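Local structure of MlnD (Bacillus methylotrophicus, 5IL5) at residues K62-E67 with P101-G106; F69-Q74 with G234-N239; Q46-N51 with I113-D118; D31-I36 with A78-A83; G145-G150 with E242-D247. The protein is the dehydratase domain of a trans-AT polyketide synthase for macrolactin and probably removes water from beta-hydroxyacyl intermediates carried on an acyl carrier protein. One frame throughout, in Å; residues are numbered along the deposited sequence.

Contact 1. Residues K62-E67 with P101-G106; sequences KYQDRE and PMLQSG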
# COMPACT_ATOMS: atom_id res chain seq x y z
N LYS A 62 14.74 20.36 -27.18
CA LYS A 62 15.94 20.31 -28.00
C LYS A 62 17.13 19.69 -27.27
O LYS A 62 18.11 19.32 -27.91
CB LYS A 62 16.29 21.71 -28.48
CG LYS A 62 16.53 22.71 -27.36
CD LYS A 62 16.73 24.12 -27.89
CE LYS A 62 16.74 25.15 -26.77
NZ LYS A 62 17.12 26.51 -27.24
N TYR A 63 17.06 19.56 -25.94
CA TYR A 63 18.15 18.97 -25.17
C TYR A 63 18.11 17.45 -25.15
O TYR A 63 19.11 16.84 -24.75
CB TYR A 63 18.12 19.48 -23.73
CG TYR A 63 18.24 20.98 -23.59
CD1 TYR A 63 19.44 21.63 -23.81
CD2 TYR A 63 17.13 21.75 -23.25
CE1 TYR A 63 19.55 23.00 -23.67
CE2 TYR A 63 17.23 23.11 -23.12
CZ TYR A 63 18.44 23.73 -23.33
OH TYR A 63 18.53 25.10 -23.19
N GLN A 64 17.01 16.83 -25.57
CA GLN A 64 16.82 15.40 -25.37
C GLN A 64 16.35 14.75 -26.66
O GLN A 64 15.44 15.26 -27.32
CB GLN A 64 15.79 15.16 -24.26
CG GLN A 64 16.26 15.60 -22.87
CD GLN A 64 17.43 14.77 -22.37
OE1 GLN A 64 17.54 13.58 -22.67
NE2 GLN A 64 18.31 15.41 -21.60
N ASP A 65 16.97 13.61 -27.01
CA ASP A 65 16.47 12.78 -28.10
C ASP A 65 15.14 12.13 -27.73
O ASP A 65 14.27 11.97 -28.59
CB ASP A 65 17.50 11.72 -28.47
CG ASP A 65 18.58 12.25 -29.39
OD1 ASP A 65 18.32 13.22 -30.13
OD2 ASP A 65 19.70 11.69 -29.37
N ARG A 66 14.98 11.74 -26.47
CA ARG A 66 13.85 10.94 -26.04
C ARG A 66 12.70 11.83 -25.57
O ARG A 66 12.91 12.95 -25.10
CB ARG A 66 14.29 10.01 -24.92
CG ARG A 66 15.48 9.13 -25.30
CD ARG A 66 15.67 7.98 -24.34
NE ARG A 66 16.72 7.06 -24.78
CZ ARG A 66 16.54 5.97 -25.52
NH1 ARG A 66 15.33 5.63 -25.95
NH2 ARG A 66 17.59 5.22 -25.84
N GLU A 67 11.48 11.30 -25.68
CA GLU A 67 10.30 11.94 -25.11
C GLU A 67 10.39 11.97 -23.58
O GLU A 67 11.15 11.22 -22.96
CB GLU A 67 9.04 11.19 -25.56
CG GLU A 67 8.62 11.50 -26.99
CD GLU A 67 7.53 10.58 -27.51
OE1 GLU A 67 6.77 10.02 -26.68
OE2 GLU A 67 7.45 10.40 -28.74
N PRO A 101 14.92 14.84 -15.89
CA PRO A 101 13.68 14.57 -16.62
C PRO A 101 13.31 13.10 -16.59
O PRO A 101 14.16 12.21 -16.52
CB PRO A 101 14.00 15.02 -18.05
CG PRO A 101 15.47 14.82 -18.16
CD PRO A 101 16.03 15.14 -16.81
N MET A 102 12.00 12.85 -16.65
CA MET A 102 11.48 11.49 -16.71
C MET A 102 11.54 11.01 -18.16
O MET A 102 10.56 11.07 -18.91
CB MET A 102 10.06 11.42 -16.16
CG MET A 102 9.96 11.70 -14.67
SD MET A 102 8.32 11.37 -14.00
CE MET A 102 8.63 11.52 -12.24
N LEU A 103 12.72 10.56 -18.56
CA LEU A 103 12.86 9.96 -19.88
C LEU A 103 11.95 8.75 -19.98
O LEU A 103 11.88 7.92 -19.07
CB LEU A 103 14.31 9.54 -20.13
CG LEU A 103 15.39 10.59 -19.94
CD1 LEU A 103 16.76 9.97 -20.17
CD2 LEU A 103 15.15 11.76 -20.87
N GLN A 104 11.24 8.66 -21.09
CA GLN A 104 10.39 7.51 -21.37
C GLN A 104 11.00 6.73 -22.53
O GLN A 104 11.14 7.26 -23.64
CB GLN A 104 8.94 7.92 -21.67
CG GLN A 104 8.01 6.71 -21.84
CD GLN A 104 7.63 6.01 -20.52
OE1 GLN A 104 7.94 4.83 -20.30
NE2 GLN A 104 6.91 6.74 -19.66
N SER A 105 11.37 5.49 -22.25
CA SER A 105 12.16 4.69 -23.17
C SER A 105 11.50 3.32 -23.29
O SER A 105 10.28 3.21 -23.18
CB SER A 105 13.61 4.56 -22.66
OG SER A 105 14.41 3.85 -23.59
N GLY A 106 12.29 2.27 -23.51
CA GLY A 106 11.74 0.94 -23.47
C GLY A 106 12.11 0.27 -22.16
O GLY A 106 11.34 -0.53 -21.62

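Contact 2. Residues F69-Q74 with G234-N239; sequences FPFLSQ and GELPEN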
# COMPACT_ATOMS: atom_id res chain seq x y z
N PHE A 69 8.00 12.69 -19.77
CA PHE A 69 6.79 13.02 -19.04
C PHE A 69 6.89 14.46 -18.55
O PHE A 69 7.94 14.87 -18.04
CB PHE A 69 6.61 12.08 -17.84
CG PHE A 69 5.28 12.22 -17.17
CD1 PHE A 69 4.15 11.63 -17.70
CD2 PHE A 69 5.16 12.96 -16.00
CE1 PHE A 69 2.93 11.77 -17.08
CE2 PHE A 69 3.93 13.09 -15.38
CZ PHE A 69 2.82 12.50 -15.92
N PRO A 70 5.82 15.25 -18.69
CA PRO A 70 5.92 16.68 -18.34
C PRO A 70 6.45 16.88 -16.93
O PRO A 70 6.09 16.15 -16.00
CB PRO A 70 4.48 17.18 -18.49
CG PRO A 70 3.63 15.96 -18.58
CD PRO A 70 4.49 14.91 -19.20
N PHE A 71 7.30 17.89 -16.77
CA PHE A 71 7.94 18.13 -15.48
C PHE A 71 6.91 18.37 -14.39
O PHE A 71 6.88 17.66 -13.38
CB PHE A 71 8.88 19.33 -15.58
CG PHE A 71 10.11 19.07 -16.39
CD1 PHE A 71 11.11 18.27 -15.88
CD2 PHE A 71 10.27 19.64 -17.64
CE1 PHE A 71 12.25 18.02 -16.60
CE2 PHE A 71 11.42 19.38 -18.37
CZ PHE A 71 12.41 18.58 -17.85
N LEU A 72 6.05 19.38 -14.57
CA LEU A 72 5.29 19.91 -13.45
C LEU A 72 4.16 19.00 -13.00
O LEU A 72 3.65 19.16 -11.88
CB LEU A 72 4.73 21.29 -13.81
CG LEU A 72 5.76 22.39 -14.10
CD1 LEU A 72 5.11 23.75 -14.23
CD2 LEU A 72 6.87 22.42 -13.05
N SER A 73 3.76 18.02 -13.81
CA SER A 73 2.73 17.09 -13.36
C SER A 73 3.19 16.26 -12.17
O SER A 73 2.36 15.61 -11.52
CB SER A 73 2.33 16.16 -14.50
OG SER A 73 1.41 16.79 -15.38
N GLN A 74 4.48 16.27 -11.87
CA GLN A 74 4.99 15.61 -10.68
C GLN A 74 4.44 16.25 -9.41
O GLN A 74 4.37 15.59 -8.37
CB GLN A 74 6.51 15.67 -10.71
CG GLN A 74 7.07 14.83 -11.82
CD GLN A 74 8.53 15.09 -12.08
OE1 GLN A 74 9.40 14.71 -11.30
NE2 GLN A 74 8.81 15.74 -13.21
N GLY A 234 15.50 27.24 -19.69
CA GLY A 234 16.35 26.09 -19.53
C GLY A 234 15.65 24.79 -19.79
O GLY A 234 16.27 23.72 -19.69
N GLU A 235 14.36 24.84 -20.13
CA GLU A 235 13.55 23.66 -20.37
C GLU A 235 13.75 22.63 -19.25
O GLU A 235 13.77 21.42 -19.48
CB GLU A 235 13.86 23.04 -21.74
CG GLU A 235 12.92 23.51 -22.85
CD GLU A 235 13.37 24.81 -23.51
OE1 GLU A 235 14.53 24.88 -23.96
OE2 GLU A 235 12.56 25.76 -23.55
N LEU A 236 13.93 23.14 -18.03
CA LEU A 236 13.88 22.35 -16.81
C LEU A 236 13.77 23.33 -15.65
O LEU A 236 14.69 24.12 -15.44
CB LEU A 236 15.12 21.46 -16.65
CG LEU A 236 15.19 20.71 -15.32
CD1 LEU A 236 15.60 19.28 -15.58
CD2 LEU A 236 16.14 21.38 -14.33
N PRO A 237 12.68 23.32 -14.88
CA PRO A 237 12.58 24.30 -13.79
C PRO A 237 13.31 23.81 -12.56
O PRO A 237 12.77 23.04 -11.76
CB PRO A 237 11.07 24.44 -13.57
CG PRO A 237 10.42 23.30 -14.31
CD PRO A 237 11.48 22.47 -14.97
N GLU A 238 14.54 24.29 -12.39
CA GLU A 238 15.42 23.79 -11.34
C GLU A 238 14.79 23.97 -9.96
O GLU A 238 14.89 23.07 -9.11
CB GLU A 238 16.78 24.49 -11.43
CG GLU A 238 17.92 23.79 -10.69
CD GLU A 238 19.29 24.25 -11.17
OE1 GLU A 238 19.39 25.33 -11.78
OE2 GLU A 238 20.27 23.50 -10.93
N ASN A 239 14.15 25.11 -9.71
CA ASN A 239 13.58 25.40 -8.41
C ASN A 239 12.23 26.09 -8.55
O ASN A 239 11.99 26.83 -9.50
CB ASN A 239 14.49 26.30 -7.58
CG ASN A 239 15.71 25.56 -7.07
OD1 ASN A 239 16.75 25.55 -7.71
ND2 ASN A 239 15.58 24.96 -5.89

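Contact 3. Residues Q46-N51 with I113-D118; sequences QKFLIN and IVLTPD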
# COMPACT_ATOMS: atom_id res chain seq x y z
N GLN A 46 7.66 5.30 4.04
CA GLN A 46 6.39 5.46 3.34
C GLN A 46 6.64 5.74 1.86
O GLN A 46 7.45 6.59 1.51
CB GLN A 46 5.62 6.61 3.97
CG GLN A 46 4.34 7.02 3.27
CD GLN A 46 3.14 6.15 3.63
OE1 GLN A 46 3.07 5.58 4.72
NE2 GLN A 46 2.19 6.04 2.71
N LYS A 47 5.93 5.03 0.99
CA LYS A 47 6.20 5.24 -0.43
C LYS A 47 5.13 4.59 -1.29
O LYS A 47 4.48 3.63 -0.88
CB LYS A 47 7.58 4.70 -0.78
CG LYS A 47 7.82 3.29 -0.28
CD LYS A 47 9.26 2.89 -0.42
CE LYS A 47 9.55 1.69 0.44
NZ LYS A 47 10.85 1.08 0.09
N PHE A 48 4.99 5.13 -2.51
CA PHE A 48 4.01 4.67 -3.48
C PHE A 48 4.70 4.42 -4.82
O PHE A 48 5.73 5.02 -5.13
CB PHE A 48 2.90 5.71 -3.71
CG PHE A 48 2.12 6.08 -2.47
CD1 PHE A 48 2.60 7.03 -1.58
CD2 PHE A 48 0.88 5.53 -2.24
CE1 PHE A 48 1.87 7.38 -0.47
CE2 PHE A 48 0.14 5.88 -1.12
CZ PHE A 48 0.64 6.81 -0.24
N LEU A 49 4.10 3.53 -5.61
CA LEU A 49 4.60 3.20 -6.94
C LEU A 49 3.96 4.11 -7.99
O LEU A 49 2.73 4.21 -8.07
CB LEU A 49 4.29 1.74 -7.26
CG LEU A 49 5.05 1.06 -8.40
CD1 LEU A 49 4.91 -0.44 -8.25
CD2 LEU A 49 4.59 1.50 -9.77
N ILE A 50 4.79 4.78 -8.79
CA ILE A 50 4.32 5.66 -9.85
C ILE A 50 4.28 4.88 -11.16
O ILE A 50 5.23 4.15 -11.48
CB ILE A 50 5.24 6.89 -9.99
CG1 ILE A 50 5.34 7.67 -8.67
CG2 ILE A 50 4.77 7.79 -11.14
CD1 ILE A 50 4.25 8.69 -8.45
N ASN A 51 3.22 5.06 -11.94
CA ASN A 51 3.15 4.45 -13.26
C ASN A 51 2.41 5.41 -14.19
O ASN A 51 1.20 5.57 -14.07
CB ASN A 51 2.47 3.08 -13.22
CG ASN A 51 2.43 2.43 -14.59
OD1 ASN A 51 3.21 2.79 -15.48
ND2 ASN A 51 1.56 1.43 -14.74
N ILE A 113 7.64 7.35 -5.29
CA ILE A 113 7.72 8.57 -4.50
C ILE A 113 7.90 8.18 -3.04
O ILE A 113 7.12 7.39 -2.50
CB ILE A 113 6.48 9.45 -4.69
CG1 ILE A 113 6.59 10.72 -3.83
CG2 ILE A 113 5.21 8.69 -4.36
CD1 ILE A 113 5.57 11.78 -4.18
N VAL A 114 8.92 8.75 -2.40
CA VAL A 114 9.20 8.54 -0.99
C VAL A 114 8.76 9.79 -0.25
O VAL A 114 9.04 10.91 -0.70
CB VAL A 114 10.69 8.25 -0.74
CG1 VAL A 114 10.97 8.02 0.74
CG2 VAL A 114 11.14 7.05 -1.56
N LEU A 115 8.07 9.61 0.87
CA LEU A 115 7.60 10.71 1.70
C LEU A 115 8.13 10.54 3.12
O LEU A 115 7.95 9.48 3.73
CB LEU A 115 6.08 10.79 1.72
CG LEU A 115 5.41 10.85 0.35
CD1 LEU A 115 4.99 9.47 -0.12
CD2 LEU A 115 4.22 11.79 0.41
N THR A 116 8.75 11.58 3.64
CA THR A 116 9.37 11.51 4.96
C THR A 116 8.76 12.56 5.88
O THR A 116 8.96 13.77 5.64
CB THR A 116 10.89 11.70 4.88
OG1 THR A 116 11.43 10.80 3.90
CG2 THR A 116 11.52 11.38 6.23
N PRO A 117 8.02 12.17 6.91
CA PRO A 117 7.48 13.16 7.85
C PRO A 117 8.57 13.75 8.74
O PRO A 117 9.57 13.10 9.05
CB PRO A 117 6.48 12.34 8.69
CG PRO A 117 7.03 10.95 8.63
CD PRO A 117 7.61 10.80 7.27
N ASP A 118 8.37 15.01 9.13
CA ASP A 118 9.28 15.67 10.05
C ASP A 118 8.51 16.76 10.79
O ASP A 118 7.31 16.97 10.56
CB ASP A 118 10.53 16.17 9.33
CG ASP A 118 10.23 17.23 8.29
OD1 ASP A 118 9.17 17.89 8.37
OD2 ASP A 118 11.06 17.41 7.38

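Contact 4. Residues D31-I36 with A78-A83; sequences DLHPYI and ARAAGA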
# COMPACT_ATOMS: atom_id res chain seq x y z
N ASP A 31 -5.79 1.03 -8.89
CA ASP A 31 -4.99 2.25 -8.86
C ASP A 31 -5.46 3.21 -7.78
O ASP A 31 -6.66 3.44 -7.60
CB ASP A 31 -5.02 2.97 -10.22
CG ASP A 31 -4.07 2.34 -11.23
OD1 ASP A 31 -3.72 1.15 -11.06
OD2 ASP A 31 -3.70 3.04 -12.20
N LEU A 32 -4.49 3.78 -7.06
CA LEU A 32 -4.77 4.86 -6.13
C LEU A 32 -4.98 6.20 -6.83
O LEU A 32 -5.60 7.10 -6.25
CB LEU A 32 -3.63 4.99 -5.12
CG LEU A 32 -3.43 3.79 -4.20
CD1 LEU A 32 -2.08 3.86 -3.51
CD2 LEU A 32 -4.54 3.76 -3.17
N HIS A 33 -4.50 6.35 -8.06
CA HIS A 33 -4.52 7.64 -8.74
C HIS A 33 -4.05 7.41 -10.18
O HIS A 33 -3.34 6.44 -10.44
CB HIS A 33 -3.63 8.66 -8.01
CG HIS A 33 -3.56 10.02 -8.62
ND1 HIS A 33 -2.72 10.34 -9.66
CD2 HIS A 33 -4.20 11.17 -8.29
CE1 HIS A 33 -2.85 11.63 -9.95
NE2 HIS A 33 -3.75 12.15 -9.13
N PRO A 34 -4.45 8.27 -11.12
CA PRO A 34 -4.00 8.07 -12.51
C PRO A 34 -2.50 7.90 -12.67
O PRO A 34 -2.05 7.25 -13.63
CB PRO A 34 -4.50 9.33 -13.23
CG PRO A 34 -5.47 10.01 -12.29
CD PRO A 34 -5.62 9.15 -11.07
N TYR A 35 -1.70 8.47 -11.77
CA TYR A 35 -0.25 8.32 -11.81
C TYR A 35 0.30 7.45 -10.69
O TYR A 35 1.51 7.20 -10.67
CB TYR A 35 0.44 9.69 -11.75
CG TYR A 35 -0.13 10.77 -12.64
CD1 TYR A 35 -0.50 10.51 -13.95
CD2 TYR A 35 -0.26 12.08 -12.18
CE1 TYR A 35 -1.01 11.51 -14.76
CE2 TYR A 35 -0.76 13.07 -12.98
CZ TYR A 35 -1.13 12.79 -14.27
OH TYR A 35 -1.63 13.78 -15.07
N ILE A 36 -0.54 6.99 -9.76
CA ILE A 36 -0.09 6.17 -8.63
C ILE A 36 -0.87 4.86 -8.66
O ILE A 36 -2.11 4.87 -8.56
CB ILE A 36 -0.28 6.90 -7.29
CG1 ILE A 36 0.44 8.26 -7.30
CG2 ILE A 36 0.21 6.04 -6.13
CD1 ILE A 36 0.08 9.16 -6.13
N ALA A 78 3.05 14.32 -6.07
CA ALA A 78 3.34 14.61 -4.67
C ALA A 78 2.07 14.96 -3.91
O ALA A 78 1.86 14.49 -2.78
CB ALA A 78 4.36 15.74 -4.57
N ARG A 79 1.20 15.78 -4.51
CA ARG A 79 -0.03 16.17 -3.84
C ARG A 79 -0.89 14.96 -3.55
O ARG A 79 -1.46 14.84 -2.46
CB ARG A 79 -0.79 17.18 -4.68
CG ARG A 79 -2.11 17.63 -4.06
CD ARG A 79 -3.15 17.91 -5.11
NE ARG A 79 -3.50 16.74 -5.90
CZ ARG A 79 -4.24 15.73 -5.46
NH1 ARG A 79 -4.72 15.73 -4.22
NH2 ARG A 79 -4.52 14.71 -6.26
N ALA A 80 -1.03 14.06 -4.53
CA ALA A 80 -1.84 12.87 -4.32
C ALA A 80 -1.20 11.95 -3.29
O ALA A 80 -1.89 11.43 -2.40
CB ALA A 80 -2.06 12.15 -5.65
N ALA A 81 0.11 11.73 -3.39
CA ALA A 81 0.78 10.86 -2.42
C ALA A 81 0.71 11.47 -1.03
O ALA A 81 0.40 10.77 -0.05
CB ALA A 81 2.23 10.64 -2.83
N GLY A 82 0.98 12.77 -0.92
CA GLY A 82 0.95 13.41 0.38
C GLY A 82 -0.41 13.35 1.05
O GLY A 82 -0.52 13.09 2.25
N ALA A 83 -1.47 13.59 0.27
CA ALA A 83 -2.81 13.54 0.84
C ALA A 83 -3.10 12.16 1.41
O ALA A 83 -3.64 12.03 2.52
CB ALA A 83 -3.85 13.90 -0.22

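Contact 5. Residues G145-G150 with E242-D247; sequences GAYENG and ECTIFD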
# COMPACT_ATOMS: atom_id res chain seq x y z
N GLY A 145 -4.22 25.20 6.36
CA GLY A 145 -4.71 26.52 6.74
C GLY A 145 -5.45 27.15 5.58
O GLY A 145 -5.02 27.05 4.43
N ALA A 146 -6.57 27.79 5.89
CA ALA A 146 -7.35 28.42 4.84
C ALA A 146 -6.61 29.65 4.33
O ALA A 146 -6.31 30.56 5.10
CB ALA A 146 -8.73 28.81 5.37
N TYR A 147 -6.30 29.65 3.04
CA TYR A 147 -5.71 30.81 2.39
C TYR A 147 -6.79 31.50 1.60
O TYR A 147 -7.60 30.84 0.93
CB TYR A 147 -4.58 30.40 1.43
CG TYR A 147 -3.56 29.47 2.03
CD1 TYR A 147 -2.52 29.96 2.80
CD2 TYR A 147 -3.62 28.11 1.80
CE1 TYR A 147 -1.57 29.11 3.34
CE2 TYR A 147 -2.68 27.26 2.34
CZ TYR A 147 -1.66 27.76 3.10
OH TYR A 147 -0.74 26.89 3.63
N GLU A 148 -6.81 32.83 1.63
CA GLU A 148 -7.70 33.55 0.74
C GLU A 148 -6.95 33.88 -0.54
O GLU A 148 -5.86 34.44 -0.51
CB GLU A 148 -8.27 34.81 1.38
CG GLU A 148 -9.75 34.64 1.65
CD GLU A 148 -10.56 34.70 0.35
OE1 GLU A 148 -10.09 35.36 -0.61
OE2 GLU A 148 -11.64 34.06 0.29
N ASN A 149 -7.54 33.49 -1.66
CA ASN A 149 -6.91 33.68 -2.95
C ASN A 149 -7.02 35.14 -3.37
O ASN A 149 -7.85 35.90 -2.86
CB ASN A 149 -7.53 32.74 -3.99
CG ASN A 149 -9.03 32.85 -4.06
OD1 ASN A 149 -9.70 33.10 -3.06
ND2 ASN A 149 -9.58 32.60 -5.24
N GLY A 150 -6.18 35.51 -4.31
CA GLY A 150 -6.11 36.87 -4.81
C GLY A 150 -6.90 37.03 -6.08
O GLY A 150 -7.76 36.22 -6.43
N GLU A 242 7.17 28.22 -4.11
CA GLU A 242 5.87 27.88 -3.56
C GLU A 242 4.92 27.38 -4.63
O GLU A 242 4.96 27.82 -5.79
CB GLU A 242 5.20 29.06 -2.84
CG GLU A 242 5.60 29.19 -1.38
CD GLU A 242 4.89 30.34 -0.71
OE1 GLU A 242 4.21 31.11 -1.41
OE2 GLU A 242 5.00 30.46 0.53
N CYS A 243 4.04 26.46 -4.23
CA CYS A 243 2.89 26.05 -5.03
C CYS A 243 1.69 25.89 -4.11
O CYS A 243 1.66 25.01 -3.26
CB CYS A 243 3.17 24.74 -5.77
SG CYS A 243 1.74 24.19 -6.69
N THR A 244 0.68 26.74 -4.31
CA THR A 244 -0.52 26.76 -3.49
C THR A 244 -1.72 26.45 -4.36
O THR A 244 -1.84 26.98 -5.47
CB THR A 244 -0.69 28.13 -2.82
OG1 THR A 244 0.56 28.54 -2.24
CG2 THR A 244 -1.78 28.10 -1.76
N ILE A 245 -2.61 25.60 -3.86
CA ILE A 245 -3.80 25.17 -4.58
C ILE A 245 -4.99 25.70 -3.80
O ILE A 245 -5.41 25.10 -2.80
CB ILE A 245 -3.88 23.65 -4.74
CG1 ILE A 245 -2.57 23.09 -5.31
CG2 ILE A 245 -5.03 23.26 -5.66
CD1 ILE A 245 -2.30 21.71 -4.83
N PHE A 246 -5.55 26.82 -4.25
CA PHE A 246 -6.65 27.47 -3.53
C PHE A 246 -7.99 26.82 -3.84
O PHE A 246 -8.88 26.76 -2.98
CB PHE A 246 -6.70 28.95 -3.88
CG PHE A 246 -5.44 29.69 -3.56
CD1 PHE A 246 -5.23 30.19 -2.29
CD2 PHE A 246 -4.46 29.88 -4.52
CE1 PHE A 246 -4.07 30.87 -1.98
CE2 PHE A 246 -3.30 30.56 -4.22
CZ PHE A 246 -3.11 31.06 -2.95
N ASP A 247 -8.17 26.35 -5.07
CA ASP A 247 -9.48 25.91 -5.54
C ASP A 247 -9.25 25.00 -6.73
O ASP A 247 -8.82 25.46 -7.79
CB ASP A 247 -10.35 27.11 -5.91
CG ASP A 247 -11.77 26.71 -6.27
OD1 ASP A 247 -12.01 25.51 -6.50
OD2 ASP A 247 -12.65 27.61 -6.31

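Contact 1. Residues K62-E67 with P101-G106
The end of the loop joining strand 59-61 to strand 68-69 meets the short strand 102-103 where Glu67 presents its carbonyl to Gln104. Gln104 N donates to Glu67 O at 3.2 Å with a nearly straight N-H...O angle of 169°. Next to it lies the bond between the backbones of Met102 and Phe69, and together they belong to a short, weakly bonded antiparallel pairing of strands 68-69 and 102-103 at the surface of the N-terminal hotdog fold. Met102 sits at the centre of an inverse gamma turn, closed by a weak bond from Leu103 N to Pro101 O at 3.0 Å. Side chains widen the contact beyond the backbone. Gln64 bends at its second torsion (chi2 -66°), and its side chain crosses that of Leu103 at about a right angle, OE1 of Gln64 being 3.5 Å from Leu103 CD2. Farther out, the Arg66 chain runs extended from CG to NE and lays one face of its guanidinium against Ser105. Arg66 NH1 is 3.1 Å from Ser105 OG, yet the angle is too poor for a hydrogen bond. On the far side of the strand, Met102 turns away from the loop and packs on Gln74 and Met77 of helix 74-86.

Contact 2. Residues F69-Q74 with G234-N239
Phe71 reaches from the segment 69-74 onto the loop of residues 235-237, and each part of its side chain finds a different partner there. At the root, Phe71 CB lies 4.1 Å from Pro237 CD. One bond further, CG is 3.9 Å from that same CD, which hangs over the ring face: Pro237 CD to the Phe71 ring centroid is 4.2 Å, 23° off the normal, a CH-pi contact. Leu236 CA lies over the same face, shifted toward the rim. Along one flank, Phe71 CE1 meets Leu236 CD1 at 3.7 Å, the two side chains crossing at about a right angle. At the far end of the other flank, Phe71 CE2 comes within 3.3 Å of Glu235 O, an oblique approach with no hydrogen bond. The tip, Phe71 CZ, lies 3.5 Å from Glu235 O, with Leu236 CD1 also near it. With CG beside the backbone N (chi1 -70°), the ring is carried toward this loop; elsewhere it also packs on Ile59.

Leu72 adds a second hydrophobic touch, its CD2 lying 3.9 Å from Pro237 CG. Both residues also pack on Tyr222 of helix 215-229, so Pro237 is shared between a helix and a loop. From Phe71 to Gln74 the chain makes a type I turn, Gln74 N bonding Phe71 O at 3.2 Å, and helix 74-86 starts there. This contact has no hydrogen bond between its segments; proline and aromatic packing deep in the chain joins the two halves of the double hotdog fold of polyketide synthase dehydratases.

Contact 3. Residues Q46-N51 with I113-D118
Phe48 and Ile113 stand side by side on neighbouring strands and point the same way, while Leu115 comes at the ring from a quite different direction. Phe48 CB rests against Ile113 CG2 at 3.8 Å. The Leu115 side chain crosses that of Phe48 at about a right angle and puts CD1 at the ring edge, in its plane, 3.7 Å from Phe48 CD1. Leu115 CG lies beside its backbone N (chi1 -54°), which helps to lead that methyl toward the aromatic. Ile50 prolongs the row more loosely, its CD1 being 4.2 Å from Ile113 CG2.

Lys47 and Val114 form the non-hydrogen-bonded pair between them and project from the other face of the sheet. The Lys47 chain then runs outward, extended beyond CG, and its NZ makes a salt bridge with Asp42. The strands run antiparallel, with 161° between their directions. Phe48 and Ile113 are a hydrogen-bonded pair: Phe48 N donates to Ile113 O at 3.1 Å, and Ile113 N returns the bond to Phe48 O at 3.0 Å. A third bond joins Leu115 N to Gln46 O at 3.1 Å and is almost straight, at 173°.

Near Gln46 and Leu115 the second subunit enters, with Phe43 of that subunit packed on both. Within the chain, strand 36-39 flanks strand 46-50 and strand 122-128 flanks strand 111-117, while helix 74-86 covers the Phe48 face through Ala81 and Met84.

Contact 4. Residues D31-I36 with A78-A83
His33 NE2 and Arg79 NH2 converge on one carboxylate oxygen, Glu76 OE2, which is hydrogen-bonded to the histidine and forms a salt bridge with the arginine. His33 and Arg79 do not bond one another: NE2 of His33 stays 3.9 Å from NH2 of Arg79, lying near the plane of the guanidinium at its edge, and the two flat groups are turned 46° apart. The second ring nitrogen is used within its own loop. Tyr35 N donates to His33 ND1 at 3.0 Å along a nearly straight path (171°), although the donor is tilted somewhat from the ring plane. Held at both nitrogens, the imidazole has little freedom to rotate.

Its faces are covered by carbon. Ala80 CB sits over one, 3.9 Å from the His33 ring centroid, a CH-pi contact; Pro34 CD lies over the opposite face. The imidazole gets there with CG anti to N (chi1 179°). Beside it, Ile36 extends its delta methyl to the same alanine, Ile36 CD1 to Ala80 CB being 3.7 Å, and also reaches Ala81, whose CB is 4.2 Å from that methyl. Alanines at these positions are consistent with the close approach of the type I turn of His33 to Ile36. Helix 74-86 here is the central helix around which the sheet of the N-terminal hotdog fold wraps, and the turn packs against it where the chain leads into strand 36-39.

Contact 5. Residues G145-G150 with E242-D247
Phe246, just beyond strand 239-245, receives Asn149 and Tyr147 from the segment 145-150. The first kind of interaction is CH-pi: Asn149 CB sits over one face of the Phe246 ring, 4.1 Å from its centroid and 27° off the normal. On the ring's opposite face is Thr244 CG2, two residues earlier, so the phenyl group is enclosed between a methylene of one segment and a methyl of its own.

Apolar contact at the edge is the second kind. Tyr147 CB approaches near the plane of the Phe246 ring, 3.5 Å from CE1. Its own ring leans obliquely toward the threonine, with Tyr147 CD2 at 4.0 Å from Thr244 CG2.

Polar interactions form the third group, and all of them lead to residues outside the two segments. Asn149 CG lies between the backbone N and the carbonyl carbon (chi1 53°), which helps to place the amide where ND2 donates to the carbonyl O of Ile278 on strand 278-286; next to this bond the backbones of Gly150 and Ile278 are also bonded. Thr244 OG1 is hydrogen-bonded to Lys92 NZ, and that lysine also makes a cation-pi interaction with the Tyr147 ring.

No hydrogen bond runs directly between the segments. Adhesion between the passage leaving the N-terminal hotdog fold and the C-terminal one therefore rests here on carbon packed round one phenylalanine, while the polar ends bond to Lys92 and Ile278; a lysine shared by a hydroxyl and an aromatic ring probably helps fix where Tyr147 lies.

In the fold
Contacts 1, 3 and 4 lie within the N-terminal hotdog fold, whereas contacts 2 and 5 join it to the C-terminal one. Along the chain, contact 1 is nested inside the loop closed by contact 3, and contact 4 crosses both; contact 5 comes in series after all three, while crossing contact 2. Contacts 3 and 4 are close neighbours, centres about 10 Å apart, meeting at helix 74-86, which supplies one segment of contact 4 and packs on contact 3. Contacts 1 and 5 lie on opposite sides of the chain's centre, about 33 Å apart, with contact 2 near the middle, touching contacts 1 and 4. The two folds are thus joined both centrally and at the surface, consistent with a double hotdog dehydratase.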